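Local coordinates for putative uncharacterized protein (Chaetomium thermophilum, PDB 5T8V) that probably loads the cohesin ring onto chromatin, this chain being the helical-repeat C-terminal part of the Scc2 cohesin loader, at residues M197-Q201 against K249-F253; I167-E172 against Q230-E235. All blocks are in the same frame, centred on the assembly; numbering follows the deposited sequence.

Overall arrangement
After the helices and the small hairpin that begin the chain, helix 149-172 gives contact 2 its 167-172 side in its last turns. Past the short helix 180-187, helix 190-213 carries 197-201 of contact 1, and helix 218-232 follows, at whose end 230-235 closes contact 2 over 57 intervening residues. Helix 247-267 comes next and its 249-253 closes contact 1 over 47. Because the segments alternate, the two loops cross, and four helices are tied into one bundle near the N-terminal end of the elongated chain. The centres lie about 11 Å apart and the contacts touch directly: Phe-253 meets Ile-167, Phe-250 meets Ala-171 and Ile-234, and Met-197 meets Leu-170.

Contact 1: M197-Q201 against K249-F253; sequences MTDAQ and KFDGF
Gln-201 lies across the ring of Phe-253, its CG 3.7 Å from the ring centroid and 16° off the normal, a CH-pi contact over one face. At the edge of the same ring, near its plane, sits Ala-200 CB, 3.9 Å from Phe-253 CE1. Met-197 adds a Met-aromatic contact, SD standing obliquely 5.2 Å from the Phe-253 centroid. Its bent chain carries the methyl CE on to Phe-250, 3.5 Å from CE1. The two helices, from the N-terminal part of this HEAT-repeat chain, run nearly parallel here, 15° apart with axes 10.4 Å from each other at closest approach. On the partly exposed flank Lys-249 reaches across: CG anti to the backbone N (chi1 -158°) and a bend at chi2 send the extended remainder toward 197-201, where NZ donates a hydrogen bond of 2.7 Å to Thr-198 OG1. Aliphatic Lys-249 CE packs on the way against Met-197 CB at 4.0 Å. Thr-198 OG1 is also weakly bonded to the carbonyl of Leu-194, one turn earlier. Farther out, Leu-162 of helix 149-172 touches Ala-200, Ile-245 of the loop before helix 247-267 touches Met-197 and Phe-250, and Arg-128 of helix 120-136 touches Thr-198.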
loop_
_atom_site.group_PDB
_atom_site.type_symbol
_atom_site.label_atom_id
_atom_site.label_comp_id
_atom_site.label_asym_id
_atom_site.label_seq_id
_atom_site.Cartn_x
_atom_site.Cartn_y
_atom_site.Cartn_z
ATOM N N MET A 197 9.632 -3.266 57.344
ATOM C CA MET A 197 9.933 -3.315 55.917
ATOM C C MET A 197 11.396 -2.988 55.657
ATOM O O MET A 197 12.074 -3.682 54.891
ATOM C CB MET A 197 9.026 -2.346 55.157
ATOM C CG MET A 197 7.542 -2.638 55.301
ATOM S SD MET A 197 7.102 -4.300 54.759
ATOM C CE MET A 197 5.623 -3.950 53.811
ATOM N N THR A 198 11.903 -1.922 56.282
ATOM C CA THR A 198 13.312 -1.580 56.117
ATOM C C THR A 198 14.206 -2.744 56.525
ATOM O O THR A 198 15.167 -3.077 55.821
ATOM C CB THR A 198 13.650 -0.331 56.930
ATOM O OG1 THR A 198 12.870 0.774 56.457
ATOM C CG2 THR A 198 15.137 0.021 56.812
ATOM N N ASP A 199 13.905 -3.378 57.660
ATOM C CA ASP A 199 14.679 -4.538 58.089
ATOM C C ASP A 199 14.682 -5.618 57.014
ATOM O O ASP A 199 15.731 -6.190 56.691
ATOM C CB ASP A 199 14.115 -5.086 59.401
ATOM C CG ASP A 199 14.195 -4.084 60.535
ATOM O OD1 ASP A 199 14.568 -2.917 60.280
ATOM O OD2 ASP A 199 13.876 -4.461 61.680
ATOM N N ALA A 200 13.509 -5.905 56.441
ATOM C CA ALA A 200 13.425 -6.921 55.395
ATOM C C ALA A 200 14.290 -6.548 54.194
ATOM O O ALA A 200 15.075 -7.368 53.702
ATOM C CB ALA A 200 11.968 -7.120 54.976
ATOM N N GLN A 201 14.153 -5.316 53.700
ATOM C CA GLN A 201 14.988 -4.870 52.589
ATOM C C GLN A 201 16.464 -5.087 52.900
ATOM O O GLN A 201 17.197 -5.706 52.119
ATOM C CB GLN A 201 14.730 -3.393 52.288
ATOM C CG GLN A 201 13.374 -3.081 51.678
ATOM C CD GLN A 201 13.279 -1.637 51.215
ATOM O OE1 GLN A 201 14.270 -0.905 51.230
ATOM N NE2 GLN A 201 12.086 -1.219 50.802
ATOM N N LYS A 249 8.153 2.277 48.982
ATOM C CA LYS A 249 8.813 1.243 49.772
ATOM C C LYS A 249 8.787 -0.095 49.032
ATOM O O LYS A 249 9.823 -0.761 48.861
ATOM C CB LYS A 249 8.125 1.148 51.139
ATOM C CG LYS A 249 8.955 0.529 52.250
ATOM C CD LYS A 249 10.164 1.390 52.618
ATOM C CE LYS A 249 11.056 0.682 53.621
ATOM N NZ LYS A 249 12.326 1.420 53.866
ATOM N N PHE A 250 7.605 -0.481 48.547
ATOM C CA PHE A 250 7.492 -1.701 47.759
ATOM C C PHE A 250 8.338 -1.614 46.494
ATOM O O PHE A 250 8.962 -2.602 46.087
ATOM C CB PHE A 250 6.027 -1.970 47.415
ATOM C CG PHE A 250 5.154 -2.200 48.618
ATOM C CD1 PHE A 250 5.369 -3.286 49.448
ATOM C CD2 PHE A 250 4.113 -1.337 48.911
ATOM C CE1 PHE A 250 4.566 -3.504 50.552
ATOM C CE2 PHE A 250 3.307 -1.552 50.015
ATOM C CZ PHE A 250 3.533 -2.637 50.834
ATOM N N ASP A 251 8.376 -0.438 45.854
ATOM C CA ASP A 251 9.300 -0.262 44.738
ATOM C C ASP A 251 10.716 -0.638 45.154
ATOM O O ASP A 251 11.430 -1.333 44.419
ATOM C CB ASP A 251 9.265 1.179 44.224
ATOM C CG ASP A 251 7.949 1.536 43.557
ATOM O OD1 ASP A 251 7.120 0.626 43.332
ATOM O OD2 ASP A 251 7.752 2.729 43.244
ATOM N N GLY A 252 11.133 -0.192 46.339
ATOM C CA GLY A 252 12.434 -0.586 46.850
ATOM C C GLY A 252 12.592 -2.091 46.906
ATOM O O GLY A 252 13.649 -2.630 46.562
ATOM N N PHE A 253 11.541 -2.795 47.330
ATOM C CA PHE A 253 11.609 -4.253 47.297
ATOM C C PHE A 253 11.855 -4.762 45.880
ATOM O O PHE A 253 12.722 -5.616 45.657
ATOM C CB PHE A 253 10.337 -4.864 47.874
ATOM C CG PHE A 253 10.322 -4.911 49.367
ATOM C CD1 PHE A 253 11.112 -5.819 50.047
ATOM C CD2 PHE A 253 9.527 -4.046 50.091
ATOM C CE1 PHE A 253 11.106 -5.864 51.425
ATOM C CE2 PHE A 253 9.513 -4.088 51.467
ATOM C CZ PHE A 253 10.304 -5.000 52.136
#

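Contact 2: I167-E172 against Q230-E235; sequences IMPLAE and QLLFIE
Ile-234 holds CG1 anti to its backbone N (chi1 -179°) and continues extended, which lays CG1 and CD1 against Ala-171; Ala-171 CB is 3.5 Å from Ile-234 CG1. Met-168 instead folds back at chi2 and chi3, bringing SD to 4.0 Å from Ile-234 CB and the methyl CE to 3.5 Å from Gln-230 NE2. The sulfur and methyl thus bridge from the last helical turn of 218-232 to the loop after it. One residue earlier, Ile-167 directs its CG2 branch to Leu-231 CD2, 3.7 Å away, at about a right angle, and the same methyl meets Ile-234 CD1 at 3.9 Å. No hydrogen bond crosses between the segments, and the buried centre is held by apolar side chains. At the end of the contact toward Glu-235, the carbonyls of Ala-171 and Glu-235 share Arg-174, NH1 bonding the first O and NH2 the second. Glu-172 CG rests 4.0 Å from Glu-235 CB, the carboxylates turned about 85° to each other with Glu-172 OE2 4.5 Å from Glu-235 OE1, a probably unfavourable like-charge pair. Glu-235 is poorly ordered, so its place is uncertain, and its ion pair with Lys-290 is long and weak. The contact joins the C-terminal ends of helices 149-172 and 218-232 in this helical-repeat protein. Helix 247-267 covers one side with Phe-250 and Phe-253; helix 190-213 brings Leu-204 to Leu-231 and Ala-200 to Ile-167.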
loop_
_atom_site.group_PDB
_atom_site.type_symbol
_atom_site.label_atom_id
_atom_site.label_comp_id
_atom_site.label_asym_id
_atom_site.label_seq_id
_atom_site.Cartn_x
_atom_site.Cartn_y
_atom_site.Cartn_z
ATOM N N ILE A 167 5.248 -8.921 53.116
ATOM C CA ILE A 167 5.518 -7.963 52.044
ATOM C C ILE A 167 4.446 -8.058 50.964
ATOM O O ILE A 167 3.786 -7.067 50.623
ATOM C CB ILE A 167 6.925 -8.193 51.465
ATOM C CG1 ILE A 167 7.981 -8.064 52.569
ATOM C CG2 ILE A 167 7.219 -7.193 50.357
ATOM C CD1 ILE A 167 9.339 -8.610 52.188
ATOM N N MET A 168 4.253 -9.255 50.412
ATOM C CA MET A 168 3.278 -9.428 49.339
ATOM C C MET A 168 1.855 -9.141 49.801
ATOM O O MET A 168 1.179 -8.312 49.166
ATOM C CB MET A 168 3.404 -10.840 48.758
ATOM C CG MET A 168 4.788 -11.166 48.200
ATOM S SD MET A 168 5.239 -10.207 46.738
ATOM C CE MET A 168 4.086 -10.847 45.528
ATOM N N PRO A 169 1.338 -9.757 50.868
ATOM C CA PRO A 169 -0.043 -9.449 51.273
ATOM C C PRO A 169 -0.258 -7.992 51.641
ATOM O O PRO A 169 -1.367 -7.475 51.454
ATOM C CB PRO A 169 -0.278 -10.380 52.472
ATOM C CG PRO A 169 1.081 -10.778 52.940
ATOM C CD PRO A 169 1.947 -10.789 51.725
ATOM N N LEU A 170 0.764 -7.307 52.160
ATOM C CA LEU A 170 0.616 -5.885 52.453
ATOM C C LEU A 170 0.557 -5.065 51.173
ATOM O O LEU A 170 -0.257 -4.142 51.058
ATOM C CB LEU A 170 1.759 -5.402 53.343
ATOM C CG LEU A 170 1.586 -5.629 54.847
ATOM C CD1 LEU A 170 2.879 -5.323 55.581
ATOM C CD2 LEU A 170 0.462 -4.771 55.397
ATOM N N ALA A 171 1.413 -5.383 50.202
ATOM C CA ALA A 171 1.368 -4.676 48.928
ATOM C C ALA A 171 0.032 -4.889 48.228
ATOM O O ALA A 171 -0.521 -3.955 47.635
ATOM C CB ALA A 171 2.518 -5.135 48.035
ATOM N N GLU A 172 -0.509 -6.107 48.295
ATOM C CA GLU A 172 -1.729 -6.435 47.567
ATOM C C GLU A 172 -2.995 -5.988 48.285
ATOM O O GLU A 172 -4.049 -5.895 47.645
ATOM C CB GLU A 172 -1.801 -7.942 47.317
ATOM C CG GLU A 172 -0.652 -8.489 46.487
ATOM C CD GLU A 172 -0.840 -9.946 46.115
ATOM O OE1 GLU A 172 -1.908 -10.508 46.431
ATOM O OE2 GLU A 172 0.083 -10.529 45.504
ATOM N N GLN A 230 9.673 -13.927 42.930
ATOM C CA GLN A 230 8.340 -13.619 43.438
ATOM C C GLN A 230 8.203 -12.132 43.751
ATOM O O GLN A 230 7.203 -11.502 43.387
ATOM C CB GLN A 230 8.041 -14.468 44.676
ATOM C CG GLN A 230 6.647 -14.262 45.257
ATOM C CD GLN A 230 5.543 -14.455 44.230
ATOM O OE1 GLN A 230 4.970 -15.539 44.116
ATOM N NE2 GLN A 230 5.237 -13.399 43.479
ATOM N N LEU A 231 9.200 -11.553 44.427
ATOM C CA LEU A 231 9.159 -10.128 44.739
ATOM C C LEU A 231 9.142 -9.263 43.489
ATOM O O LEU A 231 8.703 -8.108 43.552
ATOM C CB LEU A 231 10.363 -9.732 45.598
ATOM C CG LEU A 231 10.213 -9.764 47.118
ATOM C CD1 LEU A 231 11.529 -9.356 47.762
ATOM C CD2 LEU A 231 9.091 -8.851 47.590
ATOM N N LEU A 232 9.622 -9.787 42.360
ATOM C CA LEU A 232 9.691 -8.991 41.139
ATOM C C LEU A 232 8.304 -8.559 40.684
ATOM O O LEU A 232 8.120 -7.432 40.212
ATOM C CB LEU A 232 10.397 -9.793 40.047
ATOM C CG LEU A 232 10.652 -9.103 38.709
ATOM C CD1 LEU A 232 11.666 -7.982 38.860
ATOM C CD2 LEU A 232 11.127 -10.129 37.696
ATOM N N PHE A 233 7.310 -9.440 40.826
ATOM C CA PHE A 233 5.943 -9.171 40.399
ATOM C C PHE A 233 5.059 -8.712 41.554
ATOM O O PHE A 233 3.850 -8.969 41.555
ATOM C CB PHE A 233 5.350 -10.413 39.734
ATOM C CG PHE A 233 6.197 -10.959 38.622
ATOM C CD1 PHE A 233 6.076 -10.463 37.333
ATOM C CD2 PHE A 233 7.123 -11.959 38.866
ATOM C CE1 PHE A 233 6.860 -10.958 36.307
ATOM C CE2 PHE A 233 7.911 -12.459 37.847
ATOM C CZ PHE A 233 7.780 -11.960 36.565
ATOM N N ILE A 234 5.648 -8.044 42.546
ATOM C CA ILE A 234 4.868 -7.484 43.641
ATOM C C ILE A 234 3.845 -6.505 43.081
ATOM O O ILE A 234 4.123 -5.759 42.133
ATOM C CB ILE A 234 5.805 -6.809 44.658
ATOM C CG1 ILE A 234 5.013 -6.232 45.829
ATOM C CG2 ILE A 234 6.633 -5.717 43.979
ATOM C CD1 ILE A 234 5.887 -5.761 46.971
ATOM N N GLU A 235 2.645 -6.504 43.667
ATOM C CA GLU A 235 1.545 -5.678 43.169
ATOM C C GLU A 235 1.454 -4.402 43.999
ATOM O O GLU A 235 0.624 -4.259 44.896
ATOM C CB GLU A 235 0.233 -6.452 43.186
ATOM C CG GLU A 235 -0.124 -7.066 41.850
ATOM C CD GLU A 235 -1.611 -7.320 41.708
ATOM O OE1 GLU A 235 -2.205 -7.926 42.626
ATOM O OE2 GLU A 235 -2.188 -6.900 40.683
#